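Local coordinates for protein putative acetyltransferase (Staphylococcus aureus subsp. aureus Mu50, PDB 3H4Q) that is a putative acetyltransferase of the GNAT family that probably transfers an acetyl group from acetyl-coenzyme A to a still unknown acceptor, at residues Y71-F82 with Y117-V128; W92-V100 with P178-L186. All coordinates share one frame; numbering follows the deposited sequence. Where two conformers were deposited one is given.

In the fold
Both contacts reach the same mixed sheet, on opposite sides of the chain's centre. Their centres lie about 26 Å apart, and their nearest atoms, about 7 Å apart, do not touch. Contact 1 sits nearer the middle, about 11 Å from the chain's centre, and half of its touching residues are buried. There helix 120-134 packs on the hairpin of strands 70-75 and 78-86. Contact 2 is more peripheral, at about 16 Å, where the loop 92-100 covers strand 181-185. Both are apolar across the interface. Contact 1 relies on leucine, alanine and glycine with tyrosines at its ends, whereas contact 2 is built mostly of aromatic rings, with Pro99, Val100, Ile96 and Ala181 between them.

Contact 1 (Y71-F82 with Y117-V128); sequences YVLEENDKIYGF and YKGAATELFNYV
In the GNAT core, the hairpin of strands 70-75 and 78-86 sets Leu73, Gly81 and Tyr71 against Ala120, Leu124 and Tyr127 of helix 120-134. Strand 78-82 comes closest, its axis 7.7 Å from that of helix 120-128 and crossing at -55°. Gly81 has no side chain, and its CA lies 5.6 Å from Ala120 CA. Leu124 sits over both strands. Its CG is anti to the carbonyl carbon (chi1 -74°), and the two methyls part. Leu124 CD1 presses on the backbone at Phe82 N, 3.3 Å away, while Leu124 CD2 meets Leu73 CB at 3.9 Å. Leu73 CD1 touches Ala120 and Glu123 CB, and Leu73 CD2 lies at the edge of the Tyr117 ring. Tyr117 also receives Tyr80 CB at its edge, and Ala120 N lies over the centre of one face. Ala120 CB is 3.3 Å from Tyr80 O, which accepts a hydrogen bond from Ser114 OG. At the far end the edge of Tyr127 points to the face of Tyr71, offset, with ring centroids 5.2 Å apart and planes at 64°. Tyr127 CE1 is 3.5 Å from Tyr71 CE2. Tyr71 also lines the pocket that holds a bound glycol. This helix-on-hairpin packing is typical of the GNAT fold, in which the start of the corresponding helix commonly receives the coenzyme A pyrophosphate.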
loop_
_atom_site.group_PDB
_atom_site.type_symbol
_atom_site.label_atom_id
_atom_site.label_comp_id
_atom_site.label_asym_id
_atom_site.label_seq_id
_atom_site.Cartn_x
_atom_site.Cartn_y
_atom_site.Cartn_z
ATOM N N TYR A 71 2.451 -4.632 -6.240
ATOM C CA TYR A 71 2.347 -4.036 -7.573
ATOM C C TYR A 71 3.332 -2.886 -7.666
ATOM O O TYR A 71 3.615 -2.229 -6.639
ATOM C CB TYR A 71 0.977 -3.433 -7.816
ATOM C CG TYR A 71 -0.193 -4.368 -7.939
ATOM C CD1 TYR A 71 -0.927 -4.748 -6.832
ATOM C CD2 TYR A 71 -0.606 -4.822 -9.184
ATOM C CE1 TYR A 71 -2.033 -5.564 -6.958
ATOM C CE2 TYR A 71 -1.700 -5.644 -9.318
ATOM C CZ TYR A 71 -2.411 -6.008 -8.204
ATOM O OH TYR A 71 -3.497 -6.825 -8.347
ATOM N N VAL A 72 3.802 -2.618 -8.887
ATOM C CA VAL A 72 4.713 -1.513 -9.181
ATOM C C VAL A 72 4.150 -0.666 -10.313
ATOM O O VAL A 72 3.357 -1.164 -11.123
ATOM C CB VAL A 72 6.126 -1.986 -9.633
ATOM C CG1 VAL A 72 6.853 -2.687 -8.495
ATOM C CG2 VAL A 72 6.057 -2.855 -10.907
ATOM N N LEU A 73 4.513 0.621 -10.343
ATOM C CA LEU A 73 4.136 1.499 -11.461
ATOM C C LEU A 73 5.471 1.729 -12.154
ATOM O O LEU A 73 6.441 2.149 -11.524
ATOM C CB LEU A 73 3.445 2.778 -10.995
ATOM C CG LEU A 73 2.907 3.688 -12.116
ATOM C CD1 LEU A 73 1.855 4.622 -11.583
ATOM C CD2 LEU A 73 4.007 4.488 -12.745
ATOM N N GLU A 74 5.520 1.416 -13.438
ATOM C CA GLU A 74 6.752 1.427 -14.198
ATOM C C GLU A 74 6.598 2.070 -15.570
ATOM O O GLU A 74 5.673 1.734 -16.287
ATOM C CB GLU A 74 7.130 -0.027 -14.447
ATOM C CG GLU A 74 8.292 -0.219 -15.414
ATOM C CD GLU A 74 8.029 -1.310 -16.434
ATOM O OE1 GLU A 74 7.364 -2.304 -16.108
ATOM O OE2 GLU A 74 8.491 -1.169 -17.579
ATOM N N GLU A 75 7.507 2.977 -15.932
ATOM C CA GLU A 75 7.586 3.530 -17.294
ATOM C C GLU A 75 9.036 3.295 -17.706
ATOM O O GLU A 75 9.936 3.390 -16.862
ATOM C CB GLU A 75 7.213 5.012 -17.377
ATOM C CG GLU A 75 7.352 5.605 -18.794
ATOM N N ASN A 76 9.263 2.985 -18.985
ATOM C CA ASN A 76 10.603 2.608 -19.467
ATOM C C ASN A 76 10.904 1.417 -18.579
ATOM O O ASN A 76 9.971 0.706 -18.212
ATOM C CB ASN A 76 11.613 3.744 -19.307
ATOM N N ASP A 77 12.148 1.173 -18.191
ATOM C CA ASP A 77 12.370 0.077 -17.239
ATOM C C ASP A 77 12.275 0.569 -15.770
ATOM O O ASP A 77 12.376 -0.243 -14.846
ATOM C CB ASP A 77 13.717 -0.601 -17.508
ATOM N N LYS A 78 12.010 1.868 -15.570
ATOM C CA LYS A 78 12.030 2.506 -14.255
ATOM C C LYS A 78 10.761 2.404 -13.396
ATOM O O LYS A 78 9.660 2.708 -13.853
ATOM C CB LYS A 78 12.380 3.983 -14.436
ATOM C CG LYS A 78 12.566 4.753 -13.145
ATOM N N ILE A 79 10.951 2.032 -12.129
ATOM C CA ILE A 79 9.880 1.918 -11.158
ATOM C C ILE A 79 9.683 3.229 -10.380
ATOM O O ILE A 79 10.613 3.738 -9.776
ATOM C CB ILE A 79 10.158 0.723 -10.225
ATOM C CG1 ILE A 79 9.913 -0.574 -11.024
ATOM C CG2 ILE A 79 9.249 0.774 -8.970
ATOM C CD1 ILE A 79 10.457 -1.771 -10.365
ATOM N N TYR A 80 8.468 3.771 -10.414
ATOM C CA TYR A 80 8.148 5.065 -9.798
ATOM C C TYR A 80 7.317 4.971 -8.528
ATOM O O TYR A 80 7.022 5.999 -7.907
ATOM C CB TYR A 80 7.436 5.962 -10.813
ATOM C CG TYR A 80 8.332 6.372 -11.945
ATOM C CD1 TYR A 80 9.259 7.387 -11.779
ATOM C CD2 TYR A 80 8.273 5.745 -13.170
ATOM C CE1 TYR A 80 10.089 7.779 -12.807
ATOM C CE2 TYR A 80 9.115 6.127 -14.213
ATOM C CZ TYR A 80 10.017 7.146 -14.022
ATOM O OH TYR A 80 10.869 7.528 -15.048
ATOM N N GLY A 81 6.934 3.753 -8.151
ATOM C CA GLY A 81 6.243 3.514 -6.898
ATOM C C GLY A 81 5.808 2.071 -6.764
ATOM O O GLY A 81 5.834 1.323 -7.744
ATOM N N PHE A 82 5.427 1.660 -5.558
ATOM C CA PHE A 82 4.865 0.325 -5.353
ATOM C C PHE A 82 3.809 0.331 -4.254
ATOM O O PHE A 82 3.699 1.290 -3.502
ATOM C CB PHE A 82 5.949 -0.709 -5.024
ATOM C CG PHE A 82 6.636 -0.485 -3.709
ATOM C CD1 PHE A 82 7.750 0.336 -3.620
ATOM C CD2 PHE A 82 6.195 -1.135 -2.566
ATOM C CE1 PHE A 82 8.400 0.527 -2.413
ATOM C CE2 PHE A 82 6.834 -0.944 -1.348
ATOM C CZ PHE A 82 7.945 -0.109 -1.275
ATOM N N TYR A 117 8.206 11.172 -9.520
ATOM C CA TYR A 117 6.767 11.122 -9.814
ATOM C C TYR A 117 5.962 10.766 -8.540
ATOM O O TYR A 117 5.700 9.599 -8.251
ATOM C CB TYR A 117 6.523 10.159 -10.996
ATOM C CG TYR A 117 5.077 9.899 -11.346
ATOM C CD1 TYR A 117 4.110 10.895 -11.221
ATOM C CD2 TYR A 117 4.692 8.679 -11.879
ATOM C CE1 TYR A 117 2.802 10.655 -11.548
ATOM C CE2 TYR A 117 3.384 8.431 -12.214
ATOM C CZ TYR A 117 2.447 9.422 -12.047
ATOM O OH TYR A 117 1.137 9.192 -12.386
ATOM N N LYS A 118 5.603 11.793 -7.766
ATOM C CA LYS A 118 4.867 11.606 -6.500
ATOM C C LYS A 118 3.482 11.013 -6.751
ATOM O O LYS A 118 3.023 10.155 -5.960
ATOM C CB LYS A 118 4.752 12.915 -5.712
ATOM C CG LYS A 118 6.096 13.508 -5.262
ATOM N N GLY A 119 2.851 11.466 -7.853
ATOM C CA GLY A 119 1.553 10.957 -8.330
ATOM C C GLY A 119 1.461 9.436 -8.546
ATOM O O GLY A 119 0.370 8.892 -8.659
ATOM N N ALA A 120 2.591 8.736 -8.618
ATOM C CA ALA A 120 2.556 7.303 -8.746
ATOM C C ALA A 120 1.811 6.651 -7.581
ATOM O O ALA A 120 1.182 5.617 -7.773
ATOM C CB ALA A 120 3.973 6.743 -8.857
ATOM N N ALA A 121 1.887 7.242 -6.383
ATOM C CA ALA A 121 1.216 6.687 -5.198
ATOM C C ALA A 121 -0.293 6.702 -5.377
ATOM O O ALA A 121 -0.976 5.717 -5.091
ATOM C CB ALA A 121 1.586 7.458 -3.961
ATOM N N THR A 122 -0.798 7.823 -5.861
ATOM C CA THR A 122 -2.208 8.005 -6.090
ATOM C C THR A 122 -2.727 7.024 -7.113
ATOM O O THR A 122 -3.778 6.432 -6.904
ATOM C CB THR A 122 -2.487 9.449 -6.542
ATOM O OG1 THR A 122 -1.915 10.346 -5.578
ATOM C CG2 THR A 122 -3.982 9.727 -6.680
ATOM N N GLU A 123 -1.998 6.820 -8.204
ATOM C CA GLU A 123 -2.422 5.881 -9.240
ATOM C C GLU A 123 -2.457 4.445 -8.726
ATOM O O GLU A 123 -3.359 3.685 -9.038
ATOM C CB GLU A 123 -1.497 5.973 -10.457
ATOM C CG GLU A 123 -1.591 7.297 -11.201
ATOM C CD GLU A 123 -2.978 7.549 -11.770
ATOM O OE1 GLU A 123 -3.545 6.614 -12.386
ATOM O OE2 GLU A 123 -3.487 8.682 -11.611
ATOM N N LEU A 124 -1.461 4.072 -7.943
ATOM C CA LEU A 124 -1.396 2.721 -7.410
ATOM C C LEU A 124 -2.530 2.451 -6.416
ATOM O O LEU A 124 -3.199 1.408 -6.463
ATOM C CB LEU A 124 -0.032 2.500 -6.746
ATOM C CG LEU A 124 1.166 2.330 -7.690
ATOM C CD1 LEU A 124 2.473 2.344 -6.892
ATOM C CD2 LEU A 124 1.040 1.005 -8.504
ATOM N N PHE A 125 -2.750 3.415 -5.525
ATOM C CA PHE A 125 -3.779 3.301 -4.491
ATOM C C PHE A 125 -5.120 3.112 -5.195
ATOM O O PHE A 125 -5.948 2.265 -4.847
ATOM C CB PHE A 125 -3.824 4.587 -3.666
ATOM C CG PHE A 125 -4.305 4.419 -2.244
ATOM C CD1 PHE A 125 -5.280 3.493 -1.887
ATOM C CD2 PHE A 125 -3.853 5.319 -1.266
ATOM C CE1 PHE A 125 -5.720 3.404 -0.566
ATOM C CE2 PHE A 125 -4.294 5.250 0.054
ATOM C CZ PHE A 125 -5.226 4.293 0.410
ATOM N N ASN A 126 -5.296 3.901 -6.231
ATOM C CA ASN A 126 -6.510 3.894 -6.968
ATOM C C ASN A 126 -6.704 2.629 -7.770
ATOM O O ASN A 126 -7.832 2.163 -7.930
ATOM C CB ASN A 126 -6.499 5.108 -7.874
ATOM C CG ASN A 126 -7.803 5.358 -8.481
ATOM O OD1 ASN A 126 -8.618 6.081 -7.922
ATOM N ND2 ASN A 126 -8.061 4.713 -9.597
ATOM N N TYR A 127 -5.622 2.087 -8.314
ATOM C CA TYR A 127 -5.717 0.868 -9.107
ATOM C C TYR A 127 -6.135 -0.286 -8.189
ATOM O O TYR A 127 -7.019 -1.056 -8.541
ATOM C CB TYR A 127 -4.391 0.587 -9.800
ATOM C CG TYR A 127 -4.295 -0.760 -10.458
ATOM C CD1 TYR A 127 -4.004 -1.892 -9.712
ATOM C CD2 TYR A 127 -4.461 -0.906 -11.818
ATOM C CE1 TYR A 127 -3.910 -3.138 -10.305
ATOM C CE2 TYR A 127 -4.371 -2.164 -12.427
ATOM C CZ TYR A 127 -4.105 -3.271 -11.652
ATOM O OH TYR A 127 -4.030 -4.517 -12.215
ATOM N N VAL A 128 -5.507 -0.383 -7.015
ATOM C CA VAL A 128 -5.821 -1.427 -6.049
ATOM C C VAL A 128 -7.261 -1.350 -5.527
ATOM O O VAL A 128 -7.910 -2.389 -5.347
ATOM C CB VAL A 128 -4.864 -1.398 -4.873
ATOM C CG1 VAL A 128 -5.389 -2.262 -3.748
ATOM C CG2 VAL A 128 -3.480 -1.860 -5.301
#

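Contact 2 (W92-V100 with P178-L186); sequences WYDDIDWPV and PFYAYYKNL
Trp92, Phe179 and Tyr183 share one first torsion, with CG between the backbone N and the carbonyl carbon (chi1 near 70°). It swings the Trp92 and Phe179 rings together and sets the Tyr183 ring beside Pro99 and Val100. The edge of Phe179 points to the face of Trp92, with planes at 72° and centroids 5.4 Å apart. Phe179 CE2 is 3.7 Å from Trp92 CZ3. Within the loop, Tyr93 CD1 lies over the centre of one face of the Trp92 ring. Ala181 CB sits in the middle, between Ile96, Trp98 and Trp92. Ala181 CB meets Ile96 CD1 at 3.3 Å, a tight fit, and Trp98 CH2 at 3.5 Å. The six-membered end of Trp98 reaches the strand edge-on, with Tyr182 O and Tyr183 CB near its plane. At its other end Trp98 NE1 donates to Tyr93 O, 3.0 Å away (N-H...O angle 159°). The donor stands above the carbonyl plane, and Ile96 N reaches the same oxygen from the opposite face. This bond probably helps to fix the turn of the indole. Farther along, Pro99 CG lies 3.3 Å from Tyr183 CE2, and Val100 CG1 is 4.0 Å from Tyr183 CG. Strand 181-185 runs between strands 139-143 and 161-162, where Tyr183 also meets the ring of His161. Between loop and strand the contact is apolar and aromatic; Tyr93 OH adds a hydrogen bond to Asp143 on the neighbouring strand 139-143, and the loop's own hydrogen bonds hold the shape that presents Trp98.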
loop_
_atom_site.group_PDB
_atom_site.type_symbol
_atom_site.label_atom_id
_atom_site.label_comp_id
_atom_site.label_asym_id
_atom_site.label_seq_id
_atom_site.Cartn_x
_atom_site.Cartn_y
_atom_site.Cartn_z
ATOM N N TRP A 92 -2.617 -6.618 15.923
ATOM C CA TRP A 92 -3.089 -5.498 16.741
ATOM C C TRP A 92 -4.405 -4.875 16.273
ATOM O O TRP A 92 -5.030 -4.137 17.040
ATOM C CB TRP A 92 -2.014 -4.417 16.903
ATOM C CG TRP A 92 -1.703 -3.630 15.684
ATOM C CD1 TRP A 92 -0.782 -3.934 14.727
ATOM C CD2 TRP A 92 -2.285 -2.384 15.301
ATOM N NE1 TRP A 92 -0.761 -2.957 13.761
ATOM C CE2 TRP A 92 -1.675 -1.992 14.089
ATOM C CE3 TRP A 92 -3.269 -1.560 15.859
ATOM C CZ2 TRP A 92 -2.013 -0.810 13.426
ATOM C CZ3 TRP A 92 -3.608 -0.383 15.193
ATOM C CH2 TRP A 92 -2.978 -0.021 13.991
ATOM N N TYR A 93 -4.816 -5.138 15.029
ATOM C CA TYR A 93 -6.123 -4.669 14.545
ATOM C C TYR A 93 -7.202 -5.209 15.496
ATOM O O TYR A 93 -8.145 -4.496 15.830
ATOM C CB TYR A 93 -6.396 -5.111 13.094
ATOM C CG TYR A 93 -5.701 -4.326 11.986
ATOM C CD1 TYR A 93 -4.629 -3.472 12.248
ATOM C CD2 TYR A 93 -6.072 -4.503 10.651
ATOM C CE1 TYR A 93 -3.999 -2.776 11.230
ATOM C CE2 TYR A 93 -5.428 -3.808 9.621
ATOM C CZ TYR A 93 -4.396 -2.945 9.921
ATOM O OH TYR A 93 -3.743 -2.248 8.917
ATOM N N ASP A 94 -7.031 -6.441 15.979
ATOM C CA ASP A 94 -7.972 -7.032 16.940
ATOM C C ASP A 94 -8.161 -6.207 18.228
ATOM O O ASP A 94 -9.126 -6.436 18.957
ATOM C CB ASP A 94 -7.546 -8.457 17.331
ATOM C CG ASP A 94 -7.638 -9.443 16.182
ATOM O OD1 ASP A 94 -7.880 -9.019 15.039
ATOM O OD2 ASP A 94 -7.462 -10.651 16.422
ATOM N N ASP A 95 -7.246 -5.275 18.515
ATOM C CA ASP A 95 -7.343 -4.411 19.701
ATOM C C ASP A 95 -8.231 -3.169 19.494
ATOM O O ASP A 95 -8.422 -2.406 20.433
ATOM C CB ASP A 95 -5.939 -3.945 20.153
ATOM C CG ASP A 95 -4.997 -5.106 20.492
ATOM O OD1 ASP A 95 -5.453 -6.097 21.126
ATOM O OD2 ASP A 95 -3.787 -5.004 20.148
ATOM N N ILE A 96 -8.775 -2.968 18.294
ATOM C CA ILE A 96 -9.603 -1.796 17.983
ATOM C C ILE A 96 -11.086 -2.157 17.860
ATOM O O ILE A 96 -11.432 -3.238 17.388
ATOM C CB ILE A 96 -9.170 -1.171 16.634
ATOM C CG1 ILE A 96 -7.668 -0.890 16.619
ATOM C CG2 ILE A 96 -9.952 0.112 16.341
ATOM C CD1 ILE A 96 -7.157 -0.467 15.270
ATOM N N ASP A 97 -11.953 -1.246 18.293
ATOM C CA ASP A 97 -13.396 -1.431 18.177
ATOM C C ASP A 97 -13.794 -0.891 16.806
ATOM O O ASP A 97 -14.155 0.275 16.681
ATOM N N TRP A 98 -13.721 -1.731 15.780
ATOM C CA TRP A 98 -14.061 -1.303 14.422
ATOM C C TRP A 98 -15.571 -1.165 14.232
ATOM O O TRP A 98 -16.332 -1.963 14.773
ATOM C CB TRP A 98 -13.561 -2.299 13.384
ATOM C CG TRP A 98 -12.098 -2.491 13.369
ATOM C CD1 TRP A 98 -11.384 -3.316 14.171
ATOM C CD2 TRP A 98 -11.156 -1.868 12.489
ATOM N NE1 TRP A 98 -10.057 -3.248 13.859
ATOM C CE2 TRP A 98 -9.883 -2.364 12.830
ATOM C CE3 TRP A 98 -11.263 -0.944 11.446
ATOM C CZ2 TRP A 98 -8.720 -1.978 12.163
ATOM C CZ3 TRP A 98 -10.102 -0.552 10.781
ATOM C CH2 TRP A 98 -8.849 -1.072 11.143
ATOM N N PRO A 99 -16.010 -0.159 13.453
ATOM C CA PRO A 99 -17.427 0.024 13.169
ATOM C C PRO A 99 -17.887 -0.688 11.897
ATOM O O PRO A 99 -19.004 -0.455 11.442
ATOM C CB PRO A 99 -17.519 1.530 12.959
ATOM C CG PRO A 99 -16.259 1.853 12.273
ATOM C CD PRO A 99 -15.213 0.905 12.814
ATOM N N VAL A 100 -17.040 -1.546 11.335
ATOM C CA VAL A 100 -17.352 -2.233 10.098
ATOM C C VAL A 100 -16.909 -3.696 10.213
ATOM O O VAL A 100 -16.068 -4.028 11.053
ATOM C CB VAL A 100 -16.647 -1.514 8.923
ATOM C CG1 VAL A 100 -15.146 -1.795 8.936
ATOM C CG2 VAL A 100 -17.251 -1.921 7.617
ATOM N N PRO A 178 1.307 9.472 17.470
ATOM C CA PRO A 178 -0.097 9.249 17.161
ATOM C C PRO A 178 -0.235 8.487 15.864
ATOM O O PRO A 178 0.179 8.979 14.819
ATOM C CB PRO A 178 -0.645 10.666 16.990
ATOM C CG PRO A 178 0.537 11.463 16.473
ATOM C CD PRO A 178 1.812 10.686 16.807
ATOM N N PHE A 179 -0.810 7.294 15.940
ATOM C CA PHE A 179 -1.001 6.440 14.778
ATOM C C PHE A 179 -2.453 6.011 14.741
ATOM O O PHE A 179 -3.114 5.941 15.771
ATOM C CB PHE A 179 -0.066 5.221 14.835
ATOM C CG PHE A 179 -0.397 4.240 15.929
ATOM C CD1 PHE A 179 -0.023 4.488 17.241
ATOM C CD2 PHE A 179 -1.060 3.056 15.638
ATOM C CE1 PHE A 179 -0.324 3.587 18.260
ATOM C CE2 PHE A 179 -1.361 2.143 16.649
ATOM C CZ PHE A 179 -0.991 2.412 17.963
ATOM N N TYR A 180 -2.949 5.718 13.547
ATOM C CA TYR A 180 -4.338 5.338 13.394
ATOM C C TYR A 180 -4.484 4.176 12.438
ATOM O O TYR A 180 -3.643 3.948 11.564
ATOM C CB TYR A 180 -5.172 6.514 12.845
ATOM C CG TYR A 180 -4.991 7.830 13.578
ATOM C CD1 TYR A 180 -5.701 8.112 14.732
ATOM C CD2 TYR A 180 -4.106 8.797 13.097
ATOM C CE1 TYR A 180 -5.525 9.305 15.394
ATOM C CE2 TYR A 180 -3.921 9.992 13.761
ATOM C CZ TYR A 180 -4.630 10.244 14.902
ATOM O OH TYR A 180 -4.457 11.447 15.553
ATOM N N ALA A 181 -5.576 3.451 12.625
ATOM C CA ALA A 181 -5.972 2.395 11.730
ATOM C C ALA A 181 -7.081 3.057 10.959
ATOM O O ALA A 181 -7.778 3.921 11.492
ATOM C CB ALA A 181 -6.492 1.213 12.489
ATOM N N TYR A 182 -7.238 2.655 9.708
ATOM C CA TYR A 182 -8.250 3.214 8.838
ATOM C C TYR A 182 -9.050 2.131 8.122
ATOM O O TYR A 182 -8.541 1.029 7.864
ATOM C CB TYR A 182 -7.578 4.007 7.727
ATOM C CG TYR A 182 -6.910 5.298 8.106
ATOM C CD1 TYR A 182 -5.578 5.327 8.502
ATOM C CD2 TYR A 182 -7.583 6.502 7.981
ATOM C CE1 TYR A 182 -4.954 6.514 8.806
ATOM C CE2 TYR A 182 -6.968 7.701 8.293
ATOM C CZ TYR A 182 -5.655 7.700 8.700
ATOM O OH TYR A 182 -5.050 8.890 8.999
ATOM N N TYR A 183 -10.292 2.465 7.777
ATOM C CA TYR A 183 -11.106 1.595 6.951
ATOM C C TYR A 183 -11.788 2.436 5.897
ATOM O O TYR A 183 -11.975 3.637 6.062
ATOM C CB TYR A 183 -12.167 0.840 7.766
ATOM C CG TYR A 183 -13.274 1.721 8.286
ATOM C CD1 TYR A 183 -14.396 2.000 7.510
ATOM C CD2 TYR A 183 -13.196 2.276 9.542
ATOM C CE1 TYR A 183 -15.403 2.820 7.980
ATOM C CE2 TYR A 183 -14.196 3.099 10.023
ATOM C CZ TYR A 183 -15.300 3.367 9.238
ATOM O OH TYR A 183 -16.297 4.185 9.724
ATOM N N LYS A 184 -12.153 1.780 4.808
ATOM C CA LYS A 184 -12.925 2.393 3.740
ATOM C C LYS A 184 -14.037 1.426 3.384
ATOM O O LYS A 184 -13.773 0.249 3.122
ATOM C CB LYS A 184 -12.092 2.668 2.490
ATOM C CG LYS A 184 -12.946 3.267 1.385
ATOM C CD LYS A 184 -12.198 3.684 0.138
ATOM C CE LYS A 184 -13.114 4.598 -0.700
ATOM N NZ LYS A 184 -12.442 5.146 -1.914
ATOM N N ASN A 185 -15.272 1.921 3.405
ATOM C CA ASN A 185 -16.429 1.145 3.002
ATOM C C ASN A 185 -16.552 1.363 1.501
ATOM O O ASN A 185 -16.792 2.486 1.052
ATOM C CB ASN A 185 -17.686 1.631 3.728
ATOM C CG ASN A 185 -18.914 0.770 3.443
ATOM O OD1 ASN A 185 -18.800 -0.376 3.010
ATOM N ND2 ASN A 185 -20.093 1.318 3.706
ATOM N N LEU A 186 -16.383 0.293 0.725
ATOM C CA LEU A 186 -16.471 0.369 -0.734
ATOM C C LEU A 186 -17.919 0.339 -1.278
ATOM O O LEU A 186 -18.140 -0.123 -2.392
ATOM C CB LEU A 186 -15.648 -0.777 -1.350
ATOM C CG LEU A 186 -14.149 -0.861 -1.005
ATOM C CD1 LEU A 186 -13.527 -2.092 -1.606
ATOM C CD2 LEU A 186 -13.409 0.377 -1.486
#